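Local coordinates for 2-C-methyl-D-erythritol 4-phosphate cytidylyltransferase (Neisseria gonorrhoeae, PDB 1VGW), which probably catalyses the transfer of a cytidylyl group from CTP to 2-C-methyl-D-erythritol 4-phosphate, the second step of the DXP route to isopentenyl diphosphate, at residues K94-T98 and G99-E103; C115-P118 and S119-A123; A123-I126 and E127-N131. All coordinates share one frame; numbering follows the deposited sequence.

Overall arrangement
All three contacts are local: interaction 1 closes the C-terminal end of helix 84-98, near the rim of the molecule, whereas interactions 2 and 3 follow helix 119-129 from its first turn to its last and share A123. Interaction 2 is the most buried, with a proline, an alanine and leucines packed around the helix start. Interaction 3 is two-sided, apolar where it meets the sheet and polar outward. In interaction 1 carbonyls of the final helical turn accept N-H groups from the following loop; in interaction 2 the carbonyl of the residue before helix 119-129 accepts those of its first turn. Interaction 1 stands apart from interactions 2 and 3, about 26 Å and about 21 Å away, centre to centre.

Interaction 1 (K94-T98 and G99-E103); sequences KLLET and GLAAE
The backbone from L95 to A101 closes helix 84-98 by turning at G99, the first residue to leave helical angles, where phi is positive (97°). Two carbonyls of the last turn are engaged by the chain that follows. G99 N bonds to L96 O at 2.9 Å, and A101 N reaches back to L95 O at 3.0 Å, the straighter of the two bonds; both donors lie above the plane of the carbonyl they meet. Apolar side chains fold over this closure. The CB of A101 points back at the helix and rests 4.1 Å from the CB of L95. Farther out, with its CG beside the backbone N (chi1 -83°), L95 brings CD2 to 4.1 Å from CB of L100, and the two leucine side chains cross at about a right angle. L95 also packs on W77 and I8. L96 approaches differently, its CD1 set 3.5 Å from the carbonyl O of A101, while the side chain also touches A174 and H178 of helix 174-180. G99, with no side chain, takes the positive phi at which the chain leaves the helix, and the apolar contacts of L95 with L100 and A101, and of L96 with A101, lie beside the bonded carbonyls.

Interaction 2 (C115-P118 and S119-A123); sequences CCLP and SEALA
The ring of P118 presents one face to A121, whose methyl CB sits over it, 3.7 Å from ring atom CG. At the CA corner the chain leaves for S119, whose N lies 3.4 Å from ring atom CB of P118. A121 CB is hemmed in further by CD1 of L117 at 4.1 Å and by the P118 carbonyl O at 3.2 Å, so the methyl touches proline, leucine and a backbone oxygen. P118 occupies the N-cap position of helix 119-129, and its carbonyl opens the helical bonding: L122 N donates to P118 O at 3.2 Å, arriving almost head-on to the C=O, while A121 N makes a weak bond to the same oxygen. L117 has CG opposite its backbone N (chi1 165°), which directs the side chain to the first turn and brings CD2 to 4.3 Å from L122 CB. The leucine lies about 10 Å, side chain to side chain, from K214, a residue predicted to position the methylerythritol phosphate. On the sheet side, L117 and A121 both rest on L138 of strand 136-141; L122 reaches F44 of helix 36-45, and C115 and C116 pack against V224 of helix 218-228.

Interaction 3 (A123-I126 and E127-N131); sequences ARLI and EQAGN
R124 and Q128, L125 and A129 are successive i to i+4 pairs of helix 119-129, the helix of a beta-alpha-beta crossover that joins strand 106-109 to strand 136-141, two parallel strands of the main sheet with strand 169-173 between them. The regular helical ladder holds the pairs in step. E127 N donates to A123 O at 2.9 Å and Q128 N to R124 O at the same length, both nearly straight; the next bond, A129 N to L125 O, is more bent (142°), its donor lying above the carbonyl plane.

The tightly packed side faces the sheet. With CG anti to the backbone N (chi1 176°), L125 brings CD1 to 4.0 Å from CB of A129. Together they press on I206, and around them L125 also meets P169 and L108 while A129 meets L171. I126 adds a further apolar contact with L108.

Toward solvent the packing is looser and polar. The side chains of R124 and Q128 run side by side in the same direction, with OE1 of Q128 3.8 Å from the CD methylene of R124. Their guanidinium and amide planes are 44° apart. A bend at chi3 in the arginine chain precedes the guanidinium, whose NH1 bonds the carbonyl O of Q207. Q128 stays extended beyond CG, its aliphatic part still touching I206, and E127 projects outward.

At the C-terminal side of the contact, the carbonyl O of G130 accepts bonds from N106 and R5. R5 also bonds OD1 of N131, while the amide nitrogen ND2 of N131 turns back to the helix in a long, weak hydrogen bond of 3.4 Å to E127 O.

Interaction 1 (K94-T98 and G99-E103)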
loop_
_atom_site.group_PDB
_atom_site.type_symbol
_atom_site.label_atom_id
_atom_site.label_comp_id
_atom_site.label_asym_id
_atom_site.label_seq_id
_atom_site.Cartn_x
_atom_site.Cartn_y
_atom_site.Cartn_z
ATOM N N LYS B 94 -28.459 -3.591 -17.182
ATOM C CA LYS B 94 -29.658 -4.196 -16.614
ATOM C C LYS B 94 -30.272 -3.302 -15.558
ATOM O O LYS B 94 -31.505 -3.177 -15.551
ATOM C CB LYS B 94 -29.356 -5.621 -16.143
ATOM C CG LYS B 94 -30.514 -6.385 -15.580
ATOM C CD LYS B 94 -30.390 -7.906 -15.681
ATOM C CE LYS B 94 -31.305 -8.535 -14.620
ATOM N NZ LYS B 94 -31.673 -9.938 -14.912
ATOM N N LEU B 95 -29.518 -2.558 -14.748
ATOM C CA LEU B 95 -30.148 -1.660 -13.757
ATOM C C LEU B 95 -31.028 -0.590 -14.438
ATOM O O LEU B 95 -32.031 -0.109 -13.874
ATOM C CB LEU B 95 -29.107 -1.020 -12.853
ATOM C CG LEU B 95 -28.577 -1.749 -11.640
ATOM C CD1 LEU B 95 -27.252 -1.156 -11.132
ATOM C CD2 LEU B 95 -29.550 -1.733 -10.463
ATOM N N LEU B 96 -30.601 -0.085 -15.592
ATOM C CA LEU B 96 -31.305 0.922 -16.352
ATOM C C LEU B 96 -32.480 0.276 -17.105
ATOM O O LEU B 96 -33.635 0.624 -16.930
ATOM C CB LEU B 96 -30.396 1.554 -17.375
ATOM C CG LEU B 96 -29.626 2.821 -17.202
ATOM C CD1 LEU B 96 -30.029 3.742 -16.091
ATOM C CD2 LEU B 96 -28.134 2.608 -17.264
ATOM N N GLU B 97 -32.212 -0.783 -17.868
ATOM C CA GLU B 97 -33.245 -1.460 -18.654
ATOM C C GLU B 97 -34.391 -1.872 -17.745
ATOM O O GLU B 97 -35.575 -1.821 -18.095
ATOM C CB GLU B 97 -32.673 -2.674 -19.364
ATOM C CG GLU B 97 -33.464 -3.257 -20.499
ATOM C CD GLU B 97 -34.889 -3.648 -20.201
ATOM O OE1 GLU B 97 -35.816 -3.113 -20.870
ATOM O OE2 GLU B 97 -35.121 -4.460 -19.271
ATOM N N THR B 98 -34.034 -2.310 -16.555
ATOM C CA THR B 98 -34.996 -2.751 -15.564
ATOM C C THR B 98 -35.818 -1.650 -14.970
ATOM O O THR B 98 -36.939 -1.916 -14.507
ATOM C CB THR B 98 -34.213 -3.569 -14.493
ATOM O OG1 THR B 98 -34.449 -4.971 -14.796
ATOM C CG2 THR B 98 -34.530 -3.265 -13.093
ATOM N N GLY B 99 -35.297 -0.442 -14.828
ATOM C CA GLY B 99 -36.005 0.660 -14.214
ATOM C C GLY B 99 -35.644 0.851 -12.752
ATOM O O GLY B 99 -36.148 1.783 -12.086
ATOM N N LEU B 100 -34.738 0.020 -12.243
ATOM C CA LEU B 100 -34.306 0.155 -10.835
ATOM C C LEU B 100 -33.465 1.402 -10.644
ATOM O O LEU B 100 -33.365 2.010 -9.572
ATOM C CB LEU B 100 -33.614 -1.127 -10.427
ATOM C CG LEU B 100 -34.487 -2.349 -10.152
ATOM C CD1 LEU B 100 -33.616 -3.597 -9.981
ATOM C CD2 LEU B 100 -35.339 -2.152 -8.908
ATOM N N ALA B 101 -32.717 1.822 -11.685
ATOM C CA ALA B 101 -31.942 3.030 -11.611
ATOM C C ALA B 101 -32.426 4.080 -12.635
ATOM O O ALA B 101 -32.684 3.677 -13.766
ATOM C CB ALA B 101 -30.466 2.781 -12.047
ATOM N N ALA B 102 -32.429 5.343 -12.245
ATOM C CA ALA B 102 -32.696 6.395 -13.274
ATOM C C ALA B 102 -31.338 6.871 -13.807
ATOM O O ALA B 102 -30.302 6.786 -13.080
ATOM C CB ALA B 102 -33.399 7.579 -12.625
ATOM N N GLU B 103 -31.356 7.574 -14.953
ATOM C CA GLU B 103 -30.114 8.108 -15.516
ATOM C C GLU B 103 -29.290 8.861 -14.489
ATOM O O GLU B 103 -28.046 8.853 -14.574
ATOM C CB GLU B 103 -30.397 9.066 -16.687
ATOM C CG GLU B 103 -30.759 8.434 -18.010
ATOM C CD GLU B 103 -29.626 8.366 -18.995
ATOM O OE1 GLU B 103 -29.552 7.411 -19.822
ATOM O OE2 GLU B 103 -28.724 9.221 -18.989
#

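Interaction 2 (C115-P118 and S119-A123)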
loop_
_atom_site.group_PDB
_atom_site.type_symbol
_atom_site.label_atom_id
_atom_site.label_comp_id
_atom_site.label_asym_id
_atom_site.label_seq_id
_atom_site.Cartn_x
_atom_site.Cartn_y
_atom_site.Cartn_z
ATOM N N CYS B 115 -13.157 -6.362 1.705
ATOM C CA CYS B 115 -14.095 -6.578 2.771
ATOM C C CYS B 115 -13.868 -5.819 4.036
ATOM O O CYS B 115 -14.586 -6.079 5.025
ATOM C CB CYS B 115 -14.306 -8.073 3.071
ATOM S SG CYS B 115 -12.801 -8.991 3.569
ATOM N N CYS B 116 -12.970 -4.875 4.077
ATOM C CA CYS B 116 -12.706 -4.102 5.284
ATOM C C CYS B 116 -12.909 -2.616 5.055
ATOM O O CYS B 116 -12.347 -1.790 5.771
ATOM C CB CYS B 116 -11.264 -4.393 5.751
ATOM S SG CYS B 116 -11.103 -6.127 6.349
ATOM N N LEU B 117 -13.735 -2.265 4.067
ATOM C CA LEU B 117 -14.020 -0.865 3.777
ATOM C C LEU B 117 -14.695 -0.199 4.970
ATOM O O LEU B 117 -15.841 -0.534 5.273
ATOM C CB LEU B 117 -15.005 -0.843 2.574
ATOM C CG LEU B 117 -15.711 0.513 2.346
ATOM C CD1 LEU B 117 -14.710 1.530 1.837
ATOM C CD2 LEU B 117 -16.940 0.370 1.475
ATOM N N PRO B 118 -14.043 0.728 5.641
ATOM C CA PRO B 118 -14.610 1.407 6.772
ATOM C C PRO B 118 -15.889 2.159 6.442
ATOM O O PRO B 118 -15.958 3.102 5.641
ATOM C CB PRO B 118 -13.570 2.436 7.196
ATOM C CG PRO B 118 -12.476 2.362 6.243
ATOM C CD PRO B 118 -12.668 1.177 5.350
ATOM N N SER B 119 -16.906 1.943 7.282
ATOM C CA SER B 119 -18.165 2.651 7.152
ATOM C C SER B 119 -17.996 4.156 7.018
ATOM O O SER B 119 -18.696 4.835 6.275
ATOM C CB SER B 119 -19.002 2.362 8.426
ATOM O OG SER B 119 -20.328 2.745 8.126
ATOM N N GLU B 120 -17.058 4.743 7.753
ATOM C CA GLU B 120 -16.799 6.167 7.672
ATOM C C GLU B 120 -16.321 6.586 6.278
ATOM O O GLU B 120 -16.643 7.684 5.796
ATOM C CB GLU B 120 -15.739 6.541 8.726
ATOM C CG GLU B 120 -15.927 7.924 9.305
ATOM C CD GLU B 120 -15.036 8.246 10.488
ATOM O OE1 GLU B 120 -14.774 9.462 10.733
ATOM O OE2 GLU B 120 -14.602 7.316 11.214
ATOM N N ALA B 121 -15.563 5.694 5.629
ATOM C CA ALA B 121 -15.014 5.951 4.305
ATOM C C ALA B 121 -16.127 5.977 3.251
ATOM O O ALA B 121 -16.106 6.740 2.300
ATOM C CB ALA B 121 -13.950 4.924 3.938
ATOM N N LEU B 122 -17.118 5.110 3.454
ATOM C CA LEU B 122 -18.268 5.016 2.564
ATOM C C LEU B 122 -19.087 6.310 2.642
ATOM O O LEU B 122 -19.439 6.862 1.582
ATOM C CB LEU B 122 -19.105 3.806 2.886
ATOM C CG LEU B 122 -20.322 3.457 2.077
ATOM C CD1 LEU B 122 -20.037 3.305 0.596
ATOM C CD2 LEU B 122 -21.014 2.196 2.586
ATOM N N ALA B 123 -19.318 6.801 3.857
ATOM C CA ALA B 123 -20.036 8.022 4.105
ATOM C C ALA B 123 -19.389 9.211 3.397
ATOM O O ALA B 123 -20.093 9.955 2.686
ATOM C CB ALA B 123 -20.163 8.306 5.600
#

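Interaction 3 (A123-I126 and E127-N131)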
loop_
_atom_site.group_PDB
_atom_site.type_symbol
_atom_site.label_atom_id
_atom_site.label_comp_id
_atom_site.label_asym_id
_atom_site.label_seq_id
_atom_site.Cartn_x
_atom_site.Cartn_y
_atom_site.Cartn_z
ATOM N N ALA B 123 -19.318 6.801 3.857
ATOM C CA ALA B 123 -20.036 8.022 4.105
ATOM C C ALA B 123 -19.389 9.211 3.397
ATOM O O ALA B 123 -20.093 9.955 2.686
ATOM C CB ALA B 123 -20.163 8.306 5.600
ATOM N N ARG B 124 -18.082 9.399 3.548
ATOM C CA ARG B 124 -17.367 10.470 2.841
ATOM C C ARG B 124 -17.545 10.384 1.324
ATOM O O ARG B 124 -17.811 11.389 0.653
ATOM C CB ARG B 124 -15.868 10.343 3.137
ATOM C CG ARG B 124 -15.327 11.311 4.160
ATOM C CD ARG B 124 -13.843 11.559 3.942
ATOM N NE ARG B 124 -13.073 10.344 3.930
ATOM C CZ ARG B 124 -12.746 9.556 4.935
ATOM N NH1 ARG B 124 -12.005 8.477 4.690
ATOM N NH2 ARG B 124 -13.145 9.807 6.170
ATOM N N LEU B 125 -17.429 9.196 0.732
ATOM C CA LEU B 125 -17.613 9.089 -0.722
ATOM C C LEU B 125 -19.002 9.519 -1.143
ATOM O O LEU B 125 -19.200 10.133 -2.197
ATOM C CB LEU B 125 -17.336 7.665 -1.183
ATOM C CG LEU B 125 -17.546 7.281 -2.632
ATOM C CD1 LEU B 125 -16.513 7.984 -3.534
ATOM C CD2 LEU B 125 -17.460 5.758 -2.834
ATOM N N ILE B 126 -20.028 9.058 -0.417
ATOM C CA ILE B 126 -21.404 9.365 -0.761
ATOM C C ILE B 126 -21.644 10.874 -0.629
ATOM O O ILE B 126 -22.222 11.442 -1.550
ATOM C CB ILE B 126 -22.423 8.593 0.063
ATOM C CG1 ILE B 126 -22.528 7.142 -0.454
ATOM C CG2 ILE B 126 -23.822 9.213 0.051
ATOM C CD1 ILE B 126 -22.922 6.174 0.682
ATOM N N GLU B 127 -21.146 11.452 0.449
ATOM C CA GLU B 127 -21.305 12.861 0.738
ATOM C C GLU B 127 -20.625 13.780 -0.260
ATOM O O GLU B 127 -21.238 14.717 -0.785
ATOM C CB GLU B 127 -20.770 13.134 2.155
ATOM C CG GLU B 127 -21.045 14.540 2.661
ATOM C CD GLU B 127 -22.535 14.822 2.735
ATOM O OE1 GLU B 127 -23.286 13.955 3.225
ATOM O OE2 GLU B 127 -22.951 15.896 2.269
ATOM N N GLN B 128 -19.376 13.448 -0.624
ATOM C CA GLN B 128 -18.633 14.285 -1.577
ATOM C C GLN B 128 -18.852 13.966 -3.022
ATOM O O GLN B 128 -19.228 14.844 -3.823
ATOM C CB GLN B 128 -17.146 14.205 -1.198
ATOM C CG GLN B 128 -16.932 14.732 0.223
ATOM C CD GLN B 128 -15.568 14.427 0.771
ATOM O OE1 GLN B 128 -15.357 14.480 1.988
ATOM N NE2 GLN B 128 -14.608 14.088 -0.085
ATOM N N ALA B 129 -18.756 12.715 -3.444
ATOM C CA ALA B 129 -18.956 12.433 -4.877
ATOM C C ALA B 129 -20.414 12.227 -5.185
ATOM O O ALA B 129 -20.854 12.303 -6.343
ATOM C CB ALA B 129 -18.122 11.210 -5.269
ATOM N N GLY B 130 -21.217 11.883 -4.176
ATOM C CA GLY B 130 -22.616 11.620 -4.367
ATOM C C GLY B 130 -23.428 12.810 -4.896
ATOM O O GLY B 130 -24.491 12.577 -5.484
ATOM N N ASN B 131 -22.940 14.026 -4.707
ATOM C CA ASN B 131 -23.564 15.244 -5.122
ATOM C C ASN B 131 -22.742 16.063 -6.117
ATOM O O ASN B 131 -22.906 17.278 -6.146
ATOM C CB ASN B 131 -23.882 16.172 -3.917
ATOM C CG ASN B 131 -24.912 15.556 -2.992
ATOM O OD1 ASN B 131 -26.070 15.355 -3.371
ATOM N ND2 ASN B 131 -24.497 15.255 -1.773
#